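PDB 2QFZ: TBC1 domain family member 22A from Homo sapiens, which probably acts as a GTPase-activating protein for Rab-family GTPases through its TBC domain and forms homodimers. Local coordinates for residues A[212-217]-A[245-250]; A[226-231]-A[288-293]; A[238-243]-A[304-309]; A[278-283]-A[328-333]. All blocks are in the same frame, centred on the assembly; numbering follows the deposited sequence. Where two conformers were deposited one is given.

Contact 1: residues A[212-217]-A[245-250]; sequences GIQMKV and FAFRWM
Met250 and Ile213 pack side by side at the tight centre of this contact, where helix 211-227 crosses helix 242-251. The two short axes come within 9.4 Å and run at 118° to each other. The side chains of Ile213 and Met250 slide past each other in opposite directions, and Ile213 CD1 lies 3.8 Å from Met250 CB. Val217 closes the next turn. Its CG2 branch reaches Met250 CG at 3.9 Å and also lies 3.8 Å from the carbonyl oxygen Ala246 O. Met250 bends at chi2 (-48°), which carries its CE methyl to within 3.7 Å of Lys216 O. Of the Lys216 side chain, CB makes the contact, near Met250 CG, and the rest leads away past Leu282 of helix 276-291.

The other side of the contact is partly exposed. Here Phe247 stands with CG anti to its backbone N (chi1 -174°), and its ring reaches across to helix 211-227. Ile213 CG2 meets the ring obliquely, 3.5 Å from Phe247 CD1, and the two side chains cross at about a right angle. The side-chain end of Gln214 lies at the ring edge. An alanine in place of Phe247 would probably strip the ring from Ile213 CG2 and open a gap at this margin.

Both helices belong to the all-helical TBC domain. The contact is made mostly by methyl, methylene, thioether and ring groups, with two backbone oxygens touched by methyls and no polar bond between the two segments. Its hold therefore rests on shape and apolar burial.

Contact 2: residues A[226-231]-A[288-293]; sequences RIDEQV and FLVRWR
A salt bridge over an apolar floor joins Asp228 and Arg293, where the 211-227/229-237 junction meets the junction of helices 276-291 and 293-298. The place is well away from the centre of the chain and partly buried.

Arg293 grips the carboxylate side-on with two nitrogens. Its NE donates to Asp228 OD2 at 3.1 Å, and its NH2 donates to Asp228 OD1 at 3.3 Å. Each oxygen uses its syn lone pair, and the two flat groups are only 15° from coplanar. The same NH2 also donates to Gln230 OE1 at 3.0 Å. This bond lies in the guanidinium plane, but it meets the amide oxygen from above the carbonyl plane. Three bonds thus fix the rotation of the guanidinium group. The Arg293 chain is extended at chi2 and bends at chi3 (-41°), which swings its end toward the acid.

Beneath the bridge, Val290 CG1 sits 3.2 Å from Asp228 OD2 and 4.1 Å from Ile227 CD1. Val231 CG2 packs on Arg293 CB at 3.5 Å, and its CG1 faces Leu289. Further in, Leu289 rests on Tyr242 and Phe245, while Ile227 reaches Leu332 of helix 319-335.

Asp228 has a second task. It is the N-cap of helix 229-237, and the OD1 that accepts from Arg293 NH2 also takes a weak bond from Val231 N. The arrangement is an N-cap aspartate that also pairs with an arginine, set at a helix-helix junction of the TBC domain.

Contact 3: residues A[238-243]-A[304-309]; sequences HEVRYL and ELLLFL
Val240 fits against one side of helix 302-309 just after a Schellman motif has ended helix 229-237, in the all-helical fold of this Rab-GAP chain. Its two methyls divide the work. CG2 packs on Leu305, 3.6 Å from CD2, while CG1 turns to Leu309, 4.0 Å from its CD1. Leu306 CD1 lies a little farther from CG1. The valine crosses both Leu305 and Leu309 obliquely. With CG1 anti to the backbone N (chi1 -179°), the two branches point to successive turns of the helix.

The next shell sets these groups in place. Glu239, with positive phi, is the C-prime residue of the motif, and Val240 N is bonded to Leu235 O. This turn brings Val240 round to face the leucines. Phe245 of helix 242-251 touches Val240, Leu306 and Leu309, and Leu235 touches Leu309. The apolar cluster therefore continues beyond the two segments. The ring of His238 is held by the helix just before it, where ND1 bonds to His234 O. His238 adds its CB, 3.8 Å from the Leu305 CD2 methyl that also meets Val240.

Contact 4: residues A[278-283]-A[328-333]; sequences SHFHLY and EAYRLK
Helices 276-291 and 319-335 cross steeply, with their short axes 9.1 Å apart and at 103°, and they come closest where Tyr283 CA and Ala329 CA are 4.8 Å apart. The small Ala329 side chain is consistent with so close an approach. Ala329 CB lies against the backbone of Tyr283, 3.6 Å from Tyr283 O, and Tyr283 CB in turn lies 3.6 Å from Ala329 O.

With CG anti to the carbonyl carbon (chi1 -63°), the Tyr283 ring is set with one face over Lys333 of helix 319-335. Lys333 CA makes a CH-pi contact, 3.9 Å from the centroid of the Tyr283 ring and 28° off its normal. An alanine at Tyr283 would probably cost Lys333 this aromatic cover and leave a gap beside Leu332.

The crossing joins helix 319-335, near the C-terminal end of the chain, to the all-helical body of the Rab-GAP TBC fold. Helix 276-291 has a wider pi-type turn at 278-280, where His279 and Phe280 lie.

Phe280, nearly one turn before Tyr283, also packs on helix 319-335. Its CZ packs on Ala329 CB at 3.8 Å and points to the ring edge of Tyr330, which also meets Trp48 and Phe334 edge-to-face. The side chain of Lys333 crosses Phe280 at about a right angle, with Lys333 CD 4.0 Å from Phe280 CD1. Bends at chi3 and chi4 then bring Lys333 NZ to the edge of the His279 imidazole, 4.2 Å from His279 CE1.

Overall arrangement
Contacts 1 and 3 are buried and apolar, while contacts 2 and 4 are partly buried. The centres of contacts 1 and 4 lie about 14 and 15 Å from the chain's centre, those of contacts 2 and 3 about 23 and 24 Å, so contact 3 is apolar though peripheral. Contact 2 alone carries a salt bridge between its segments. Contact 4 relies on aromatic rings laid against a helix. Contacts 1 and 2 share helix 211-227, contacts 1 and 3 helix 242-251, contacts 2 and 4 helix 276-291. Leu289 touches Phe245 and Trp249 of contact 1 and Leu309 of contact 3. Ile227 meets Leu332 between contacts 2 and 4. Contacts 3 and 4 do not touch.

Contact 1: residues A[212-217]-A[245-250]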
# COMPACT_ATOMS: atom_id res chain seq x y z
N GLY A 212 7.06 -8.73 -12.72
CA GLY A 212 7.12 -7.36 -12.30
C GLY A 212 8.06 -7.19 -11.13
O GLY A 212 8.74 -6.20 -11.04
N ILE A 213 8.12 -8.17 -10.24
CA ILE A 213 8.91 -8.03 -9.03
C ILE A 213 10.41 -8.06 -9.40
O ILE A 213 11.13 -7.19 -9.02
CB ILE A 213 8.62 -9.08 -7.98
CG1 ILE A 213 7.12 -9.08 -7.59
CG2 ILE A 213 9.48 -8.81 -6.76
CD1 ILE A 213 6.72 -7.88 -6.82
N GLN A 214 10.83 -9.08 -10.14
CA GLN A 214 12.23 -9.22 -10.58
C GLN A 214 12.75 -8.03 -11.34
O GLN A 214 13.88 -7.59 -11.11
CB GLN A 214 12.41 -10.48 -11.44
CG GLN A 214 12.78 -11.70 -10.62
CD GLN A 214 11.64 -12.18 -9.74
OE1 GLN A 214 10.50 -12.23 -10.16
NE2 GLN A 214 11.96 -12.54 -8.50
N MET A 215 11.92 -7.52 -12.24
CA MET A 215 12.24 -6.33 -12.98
C MET A 215 12.45 -5.13 -12.06
O MET A 215 13.44 -4.42 -12.21
CB MET A 215 11.12 -6.02 -13.99
CG MET A 215 11.50 -4.90 -14.97
SD MET A 215 12.94 -5.35 -15.98
CE MET A 215 12.25 -6.66 -16.98
N LYS A 216 11.54 -4.91 -11.12
CA LYS A 216 11.69 -3.80 -10.15
C LYS A 216 12.91 -3.93 -9.22
O LYS A 216 13.54 -2.92 -8.88
CB LYS A 216 10.44 -3.63 -9.32
CG LYS A 216 9.27 -3.09 -10.17
CD LYS A 216 7.91 -3.19 -9.49
CE LYS A 216 6.77 -3.14 -10.58
NZ LYS A 216 5.57 -2.46 -10.04
N VAL A 217 13.21 -5.14 -8.78
CA VAL A 217 14.42 -5.35 -7.97
C VAL A 217 15.70 -5.05 -8.78
O VAL A 217 16.68 -4.53 -8.23
CB VAL A 217 14.43 -6.74 -7.40
CG1 VAL A 217 15.80 -7.09 -6.77
CG2 VAL A 217 13.28 -6.88 -6.38
N PHE A 245 16.45 -9.28 0.00
CA PHE A 245 15.76 -8.38 0.93
C PHE A 245 14.69 -7.55 0.23
O PHE A 245 13.64 -7.31 0.80
CB PHE A 245 16.76 -7.48 1.74
CG PHE A 245 17.54 -6.50 0.90
CD1 PHE A 245 17.04 -5.26 0.58
CD2 PHE A 245 18.77 -6.84 0.43
CE1 PHE A 245 17.77 -4.39 -0.22
CE2 PHE A 245 19.50 -5.97 -0.37
CZ PHE A 245 19.00 -4.75 -0.69
N ALA A 246 14.93 -7.15 -1.00
CA ALA A 246 14.02 -6.27 -1.74
C ALA A 246 12.82 -6.96 -2.44
O ALA A 246 11.93 -6.29 -2.88
CB ALA A 246 14.81 -5.45 -2.73
N PHE A 247 12.80 -8.29 -2.55
CA PHE A 247 11.62 -9.01 -3.02
C PHE A 247 10.40 -8.65 -2.17
O PHE A 247 9.35 -8.31 -2.70
CB PHE A 247 11.77 -10.54 -2.97
CG PHE A 247 10.59 -11.28 -3.60
CD1 PHE A 247 10.59 -11.59 -4.95
CD2 PHE A 247 9.47 -11.61 -2.84
CE1 PHE A 247 9.49 -12.27 -5.55
CE2 PHE A 247 8.37 -12.25 -3.43
CZ PHE A 247 8.38 -12.58 -4.77
N ARG A 248 10.56 -8.71 -0.86
CA ARG A 248 9.50 -8.31 0.07
C ARG A 248 9.13 -6.82 0.01
O ARG A 248 7.99 -6.44 0.20
CB ARG A 248 9.88 -8.70 1.49
CG ARG A 248 8.67 -9.03 2.36
CD ARG A 248 9.09 -9.71 3.63
NE ARG A 248 9.82 -8.80 4.50
CZ ARG A 248 10.47 -9.18 5.61
NH1 ARG A 248 10.51 -10.45 5.98
NH2 ARG A 248 11.09 -8.28 6.33
N TRP A 249 10.11 -5.97 -0.25
CA TRP A 249 9.87 -4.54 -0.33
C TRP A 249 8.92 -4.26 -1.53
O TRP A 249 8.14 -3.35 -1.47
CB TRP A 249 11.21 -3.76 -0.55
CG TRP A 249 12.25 -3.78 0.62
CD1 TRP A 249 12.23 -4.57 1.70
CD2 TRP A 249 13.44 -2.97 0.75
NE1 TRP A 249 13.32 -4.33 2.51
CE2 TRP A 249 14.08 -3.34 1.93
CE3 TRP A 249 14.00 -1.92 -0.02
CZ2 TRP A 249 15.26 -2.75 2.36
CZ3 TRP A 249 15.17 -1.32 0.42
CH2 TRP A 249 15.79 -1.74 1.59
N MET A 250 9.06 -5.01 -2.63
CA MET A 250 8.22 -4.80 -3.84
C MET A 250 6.88 -5.51 -3.74
O MET A 250 5.85 -4.93 -4.01
CB MET A 250 8.90 -5.31 -5.11
CG MET A 250 10.22 -4.62 -5.43
SD MET A 250 10.13 -2.84 -5.33
CE MET A 250 11.84 -2.40 -5.63

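Contact 2: residues A[226-231]-A[288-293]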
# COMPACT_ATOMS: atom_id res chain seq x y z
N ARG A 226 23.98 3.75 -9.22
CA ARG A 226 24.17 5.15 -9.67
C ARG A 226 24.11 6.18 -8.53
O ARG A 226 24.84 7.17 -8.57
CB ARG A 226 23.15 5.54 -10.76
CG ARG A 226 23.24 4.74 -12.06
CD ARG A 226 22.19 5.21 -13.08
N ILE A 227 23.27 5.99 -7.52
CA ILE A 227 23.14 7.04 -6.51
C ILE A 227 24.03 6.85 -5.30
O ILE A 227 24.30 7.83 -4.58
CB ILE A 227 21.66 7.28 -6.04
CG1 ILE A 227 21.08 6.05 -5.33
CG2 ILE A 227 20.82 7.72 -7.21
CD1 ILE A 227 20.16 6.37 -4.17
N ASP A 228 24.46 5.61 -5.07
CA ASP A 228 25.22 5.26 -3.88
C ASP A 228 26.03 4.02 -4.15
O ASP A 228 25.69 2.90 -3.73
CB ASP A 228 24.30 5.05 -2.69
CG ASP A 228 24.98 5.32 -1.38
OD1 ASP A 228 26.20 5.11 -1.29
OD2 ASP A 228 24.28 5.73 -0.42
N GLU A 229 27.11 4.23 -4.88
CA GLU A 229 27.90 3.16 -5.40
C GLU A 229 28.64 2.50 -4.26
O GLU A 229 28.94 1.33 -4.34
CB GLU A 229 28.87 3.70 -6.47
N GLN A 230 28.88 3.23 -3.18
CA GLN A 230 29.54 2.65 -2.01
C GLN A 230 28.64 1.60 -1.31
O GLN A 230 29.08 0.48 -1.05
CB GLN A 230 29.96 3.75 -1.04
CG GLN A 230 30.97 3.30 -0.02
CD GLN A 230 31.36 4.38 0.97
OE1 GLN A 230 30.94 5.54 0.87
NE2 GLN A 230 32.17 4.00 1.95
N VAL A 231 27.38 1.93 -1.07
CA VAL A 231 26.41 0.93 -0.58
C VAL A 231 26.29 -0.27 -1.57
O VAL A 231 26.39 -1.41 -1.17
CB VAL A 231 25.02 1.57 -0.29
CG1 VAL A 231 23.96 0.50 -0.06
CG2 VAL A 231 25.12 2.53 0.92
N PHE A 288 15.05 4.39 1.03
CA PHE A 288 14.94 3.59 2.24
C PHE A 288 16.26 2.86 2.52
O PHE A 288 16.76 2.85 3.65
CB PHE A 288 13.78 2.60 2.09
CG PHE A 288 13.38 1.93 3.33
CD1 PHE A 288 12.97 2.65 4.45
CD2 PHE A 288 13.37 0.54 3.40
CE1 PHE A 288 12.54 2.00 5.62
CE2 PHE A 288 12.94 -0.12 4.57
CZ PHE A 288 12.54 0.60 5.67
N LEU A 289 16.84 2.29 1.47
CA LEU A 289 18.13 1.63 1.60
C LEU A 289 19.26 2.58 2.07
O LEU A 289 19.99 2.28 3.03
CB LEU A 289 18.48 0.91 0.28
CG LEU A 289 19.66 -0.05 0.28
CD1 LEU A 289 19.53 -1.18 1.27
CD2 LEU A 289 19.82 -0.57 -1.14
N VAL A 290 19.39 3.73 1.43
CA VAL A 290 20.51 4.60 1.68
C VAL A 290 20.32 5.45 2.93
O VAL A 290 21.30 6.00 3.40
CB VAL A 290 20.97 5.44 0.42
CG1 VAL A 290 21.36 4.50 -0.73
CG2 VAL A 290 19.97 6.47 -0.04
N ARG A 291 19.10 5.49 3.49
CA ARG A 291 18.83 6.02 4.83
C ARG A 291 19.71 5.33 5.90
O ARG A 291 20.18 5.99 6.83
CB ARG A 291 17.32 5.92 5.16
CG ARG A 291 16.90 5.99 6.65
CD ARG A 291 16.95 7.42 7.25
NE ARG A 291 16.61 7.37 8.68
CZ ARG A 291 17.47 7.07 9.67
NH1 ARG A 291 18.74 6.78 9.42
NH2 ARG A 291 17.05 7.06 10.93
N TRP A 292 19.98 4.03 5.75
CA TRP A 292 20.87 3.34 6.73
C TRP A 292 22.22 3.02 6.16
O TRP A 292 22.83 2.01 6.53
CB TRP A 292 20.22 2.09 7.26
CG TRP A 292 19.14 2.39 8.24
CD1 TRP A 292 19.29 2.71 9.58
CD2 TRP A 292 17.76 2.42 7.98
NE1 TRP A 292 18.08 2.93 10.15
CE2 TRP A 292 17.11 2.76 9.19
CE3 TRP A 292 17.00 2.21 6.84
CZ2 TRP A 292 15.75 2.87 9.28
CZ3 TRP A 292 15.67 2.32 6.93
CH2 TRP A 292 15.03 2.66 8.14
N ARG A 293 22.71 3.86 5.28
CA ARG A 293 23.95 3.59 4.65
C ARG A 293 25.07 3.39 5.71
O ARG A 293 25.94 2.55 5.51
CB ARG A 293 24.31 4.66 3.62
CG ARG A 293 24.49 6.07 4.15
CD ARG A 293 24.91 7.03 3.01
NE ARG A 293 25.89 6.45 2.10
CZ ARG A 293 27.23 6.46 2.26
NH1 ARG A 293 27.81 7.03 3.32
NH2 ARG A 293 27.99 5.90 1.33

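Contact 3: residues A[238-243]-A[304-309]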
# COMPACT_ATOMS: atom_id res chain seq x y z
N HIS A 238 29.90 -8.32 0.34
CA HIS A 238 29.45 -9.25 1.40
C HIS A 238 28.37 -10.24 0.94
O HIS A 238 27.66 -10.80 1.76
CB HIS A 238 29.01 -8.43 2.62
CG HIS A 238 30.14 -7.63 3.19
ND1 HIS A 238 30.48 -6.38 2.71
CD2 HIS A 238 31.07 -7.96 4.12
CE1 HIS A 238 31.57 -5.97 3.34
NE2 HIS A 238 31.95 -6.90 4.20
N GLU A 239 28.28 -10.46 -0.37
CA GLU A 239 27.43 -11.48 -0.98
C GLU A 239 25.95 -11.30 -0.66
O GLU A 239 25.24 -12.27 -0.58
CB GLU A 239 27.87 -12.90 -0.53
CG GLU A 239 29.36 -13.22 -0.76
CD GLU A 239 29.67 -13.61 -2.20
OE1 GLU A 239 28.74 -13.60 -3.03
OE2 GLU A 239 30.84 -13.95 -2.49
N VAL A 240 25.48 -10.07 -0.47
CA VAL A 240 24.03 -9.86 -0.37
C VAL A 240 23.51 -9.41 -1.72
O VAL A 240 23.99 -8.41 -2.26
CB VAL A 240 23.63 -8.82 0.75
CG1 VAL A 240 22.09 -8.69 0.79
CG2 VAL A 240 24.19 -9.25 2.12
N ARG A 241 22.55 -10.18 -2.27
CA ARG A 241 21.87 -9.86 -3.52
C ARG A 241 20.64 -9.02 -3.24
O ARG A 241 19.95 -9.26 -2.26
CB ARG A 241 21.41 -11.15 -4.23
CG ARG A 241 22.53 -12.03 -4.74
CD ARG A 241 22.00 -13.20 -5.49
NE ARG A 241 21.45 -14.23 -4.60
CZ ARG A 241 20.19 -14.62 -4.57
NH1 ARG A 241 19.27 -14.08 -5.36
NH2 ARG A 241 19.85 -15.57 -3.72
N TYR A 242 20.30 -8.06 -4.10
CA TYR A 242 19.12 -7.23 -3.80
C TYR A 242 17.84 -8.06 -3.61
O TYR A 242 17.03 -7.74 -2.77
CB TYR A 242 18.91 -6.12 -4.83
CG TYR A 242 19.93 -5.01 -4.77
CD1 TYR A 242 21.23 -5.21 -5.25
CD2 TYR A 242 19.57 -3.74 -4.33
CE1 TYR A 242 22.15 -4.18 -5.24
CE2 TYR A 242 20.49 -2.70 -4.32
CZ TYR A 242 21.77 -2.92 -4.77
OH TYR A 242 22.68 -1.89 -4.76
N LEU A 243 17.71 -9.16 -4.33
CA LEU A 243 16.50 -9.97 -4.31
C LEU A 243 16.24 -10.59 -2.97
O LEU A 243 15.06 -10.82 -2.60
CB LEU A 243 16.58 -11.07 -5.36
CG LEU A 243 15.31 -11.80 -5.80
CD1 LEU A 243 14.31 -10.85 -6.45
CD2 LEU A 243 15.73 -12.89 -6.80
N GLU A 304 24.32 -11.17 9.48
CA GLU A 304 23.76 -10.02 10.19
C GLU A 304 23.41 -8.88 9.25
O GLU A 304 22.50 -8.13 9.55
CB GLU A 304 24.74 -9.52 11.27
CG GLU A 304 24.91 -10.46 12.43
CD GLU A 304 25.66 -9.84 13.62
OE1 GLU A 304 25.67 -10.44 14.70
OE2 GLU A 304 26.24 -8.75 13.49
N LEU A 305 24.16 -8.73 8.14
CA LEU A 305 23.85 -7.73 7.11
C LEU A 305 22.48 -7.97 6.46
O LEU A 305 21.63 -7.08 6.41
CB LEU A 305 24.92 -7.70 6.02
CG LEU A 305 24.71 -6.66 4.92
CD1 LEU A 305 24.45 -5.26 5.48
CD2 LEU A 305 25.90 -6.64 3.89
N LEU A 306 22.28 -9.18 5.97
CA LEU A 306 20.98 -9.59 5.47
C LEU A 306 19.86 -9.48 6.56
O LEU A 306 18.82 -8.93 6.28
CB LEU A 306 21.06 -11.01 4.84
CG LEU A 306 19.78 -11.56 4.20
CD1 LEU A 306 19.14 -10.50 3.27
CD2 LEU A 306 20.04 -12.82 3.47
N LEU A 307 20.10 -9.93 7.79
CA LEU A 307 19.12 -9.78 8.89
C LEU A 307 18.68 -8.37 9.14
O LEU A 307 17.50 -8.15 9.36
CB LEU A 307 19.61 -10.36 10.22
CG LEU A 307 19.61 -11.90 10.24
CD1 LEU A 307 20.71 -12.37 11.21
CD2 LEU A 307 18.23 -12.50 10.61
N PHE A 308 19.63 -7.44 9.13
CA PHE A 308 19.41 -6.00 9.31
C PHE A 308 18.53 -5.43 8.17
O PHE A 308 17.57 -4.73 8.43
CB PHE A 308 20.78 -5.27 9.35
CG PHE A 308 20.67 -3.79 9.51
CD1 PHE A 308 20.28 -3.24 10.73
CD2 PHE A 308 20.98 -2.93 8.46
CE1 PHE A 308 20.17 -1.86 10.88
CE2 PHE A 308 20.87 -1.54 8.61
CZ PHE A 308 20.47 -1.02 9.86
N LEU A 309 18.88 -5.74 6.92
CA LEU A 309 18.16 -5.21 5.75
C LEU A 309 16.71 -5.72 5.71
O LEU A 309 15.82 -5.06 5.16
CB LEU A 309 18.88 -5.61 4.47
CG LEU A 309 20.19 -4.88 4.12
CD1 LEU A 309 20.97 -5.56 2.98
CD2 LEU A 309 19.89 -3.45 3.76

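Contact 4: residues A[278-283]-A[328-333]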
# COMPACT_ATOMS: atom_id res chain seq x y z
N SER A 278 3.72 2.05 -8.73
CA SER A 278 4.39 1.37 -9.78
C SER A 278 5.83 1.87 -9.92
O SER A 278 6.76 1.10 -9.84
CB SER A 278 3.61 1.61 -11.08
OG SER A 278 4.22 0.95 -12.13
N HIS A 279 5.98 3.19 -10.08
CA HIS A 279 7.23 3.82 -10.50
C HIS A 279 7.85 4.58 -9.32
O HIS A 279 8.98 4.29 -8.93
CB HIS A 279 6.91 4.76 -11.68
CG HIS A 279 8.08 5.56 -12.19
ND1 HIS A 279 8.08 6.95 -12.22
CD2 HIS A 279 9.26 5.17 -12.74
CE1 HIS A 279 9.22 7.37 -12.74
NE2 HIS A 279 9.95 6.32 -13.07
N PHE A 280 7.11 5.52 -8.73
CA PHE A 280 7.65 6.25 -7.56
C PHE A 280 8.14 5.33 -6.43
O PHE A 280 9.13 5.63 -5.81
CB PHE A 280 6.67 7.28 -7.02
CG PHE A 280 7.32 8.32 -6.15
CD1 PHE A 280 8.45 9.02 -6.59
CD2 PHE A 280 6.82 8.60 -4.89
CE1 PHE A 280 9.07 9.97 -5.78
CE2 PHE A 280 7.41 9.58 -4.08
CZ PHE A 280 8.53 10.27 -4.54
N HIS A 281 7.43 4.22 -6.20
CA HIS A 281 7.83 3.21 -5.23
C HIS A 281 9.29 2.80 -5.32
O HIS A 281 9.96 2.62 -4.29
CB HIS A 281 6.92 1.95 -5.28
CG HIS A 281 7.24 0.93 -4.23
ND1 HIS A 281 7.09 1.19 -2.88
CD2 HIS A 281 7.70 -0.34 -4.32
CE1 HIS A 281 7.52 0.15 -2.19
NE2 HIS A 281 7.89 -0.80 -3.03
N LEU A 282 9.79 2.61 -6.54
CA LEU A 282 11.21 2.31 -6.76
C LEU A 282 12.16 3.29 -6.06
O LEU A 282 13.09 2.89 -5.42
CB LEU A 282 11.55 2.31 -8.25
CG LEU A 282 10.85 1.35 -9.19
CD1 LEU A 282 11.77 1.07 -10.37
CD2 LEU A 282 10.46 0.04 -8.51
N TYR A 283 11.88 4.58 -6.20
CA TYR A 283 12.71 5.65 -5.62
C TYR A 283 12.59 5.71 -4.13
O TYR A 283 13.53 6.11 -3.50
CB TYR A 283 12.32 7.00 -6.22
CG TYR A 283 12.58 7.03 -7.67
CD1 TYR A 283 13.86 7.26 -8.18
CD2 TYR A 283 11.57 6.76 -8.56
CE1 TYR A 283 14.12 7.23 -9.57
CE2 TYR A 283 11.81 6.74 -9.94
CZ TYR A 283 13.08 6.97 -10.43
OH TYR A 283 13.28 6.98 -11.79
N GLU A 328 13.64 12.73 0.02
CA GLU A 328 14.77 12.02 -0.58
C GLU A 328 14.43 11.24 -1.86
O GLU A 328 15.11 11.37 -2.87
CB GLU A 328 15.39 11.09 0.47
CG GLU A 328 16.04 11.91 1.58
CD GLU A 328 16.83 13.07 0.96
OE1 GLU A 328 17.87 12.77 0.31
OE2 GLU A 328 16.38 14.25 1.05
N ALA A 329 13.37 10.45 -1.81
CA ALA A 329 12.85 9.72 -3.00
C ALA A 329 12.63 10.67 -4.17
O ALA A 329 13.03 10.37 -5.31
CB ALA A 329 11.55 9.01 -2.65
N TYR A 330 12.04 11.80 -3.86
CA TYR A 330 11.73 12.81 -4.84
C TYR A 330 13.00 13.38 -5.47
O TYR A 330 13.07 13.53 -6.70
CB TYR A 330 10.84 13.92 -4.22
CG TYR A 330 10.11 14.72 -5.29
CD1 TYR A 330 9.02 14.18 -5.96
CD2 TYR A 330 10.54 16.00 -5.66
CE1 TYR A 330 8.34 14.90 -6.93
CE2 TYR A 330 9.88 16.73 -6.65
CZ TYR A 330 8.79 16.16 -7.30
OH TYR A 330 8.12 16.86 -8.29
N ARG A 331 14.01 13.66 -4.66
CA ARG A 331 15.30 14.11 -5.15
C ARG A 331 15.96 13.05 -6.07
O ARG A 331 16.39 13.37 -7.18
CB ARG A 331 16.23 14.44 -3.99
CG ARG A 331 17.60 14.97 -4.40
CD ARG A 331 18.55 15.23 -3.23
NE ARG A 331 18.91 14.03 -2.49
CZ ARG A 331 19.77 13.06 -2.88
NH1 ARG A 331 20.40 13.10 -4.04
NH2 ARG A 331 20.00 12.00 -2.08
N LEU A 332 16.03 11.80 -5.58
CA LEU A 332 16.61 10.69 -6.35
C LEU A 332 15.96 10.52 -7.70
O LEU A 332 16.62 10.19 -8.67
CB LEU A 332 16.56 9.37 -5.59
CG LEU A 332 17.27 9.29 -4.26
CD1 LEU A 332 17.03 7.91 -3.64
CD2 LEU A 332 18.75 9.58 -4.44
N LYS A 333 14.66 10.78 -7.77
CA LYS A 333 13.92 10.78 -9.05
C LYS A 333 14.54 11.70 -10.10
O LYS A 333 14.55 11.38 -11.30
CB LYS A 333 12.46 11.15 -8.77
CG LYS A 333 11.48 11.01 -9.89
CD LYS A 333 10.06 11.32 -9.38
CE LYS A 333 9.24 12.16 -10.37
NZ LYS A 333 8.73 11.37 -11.58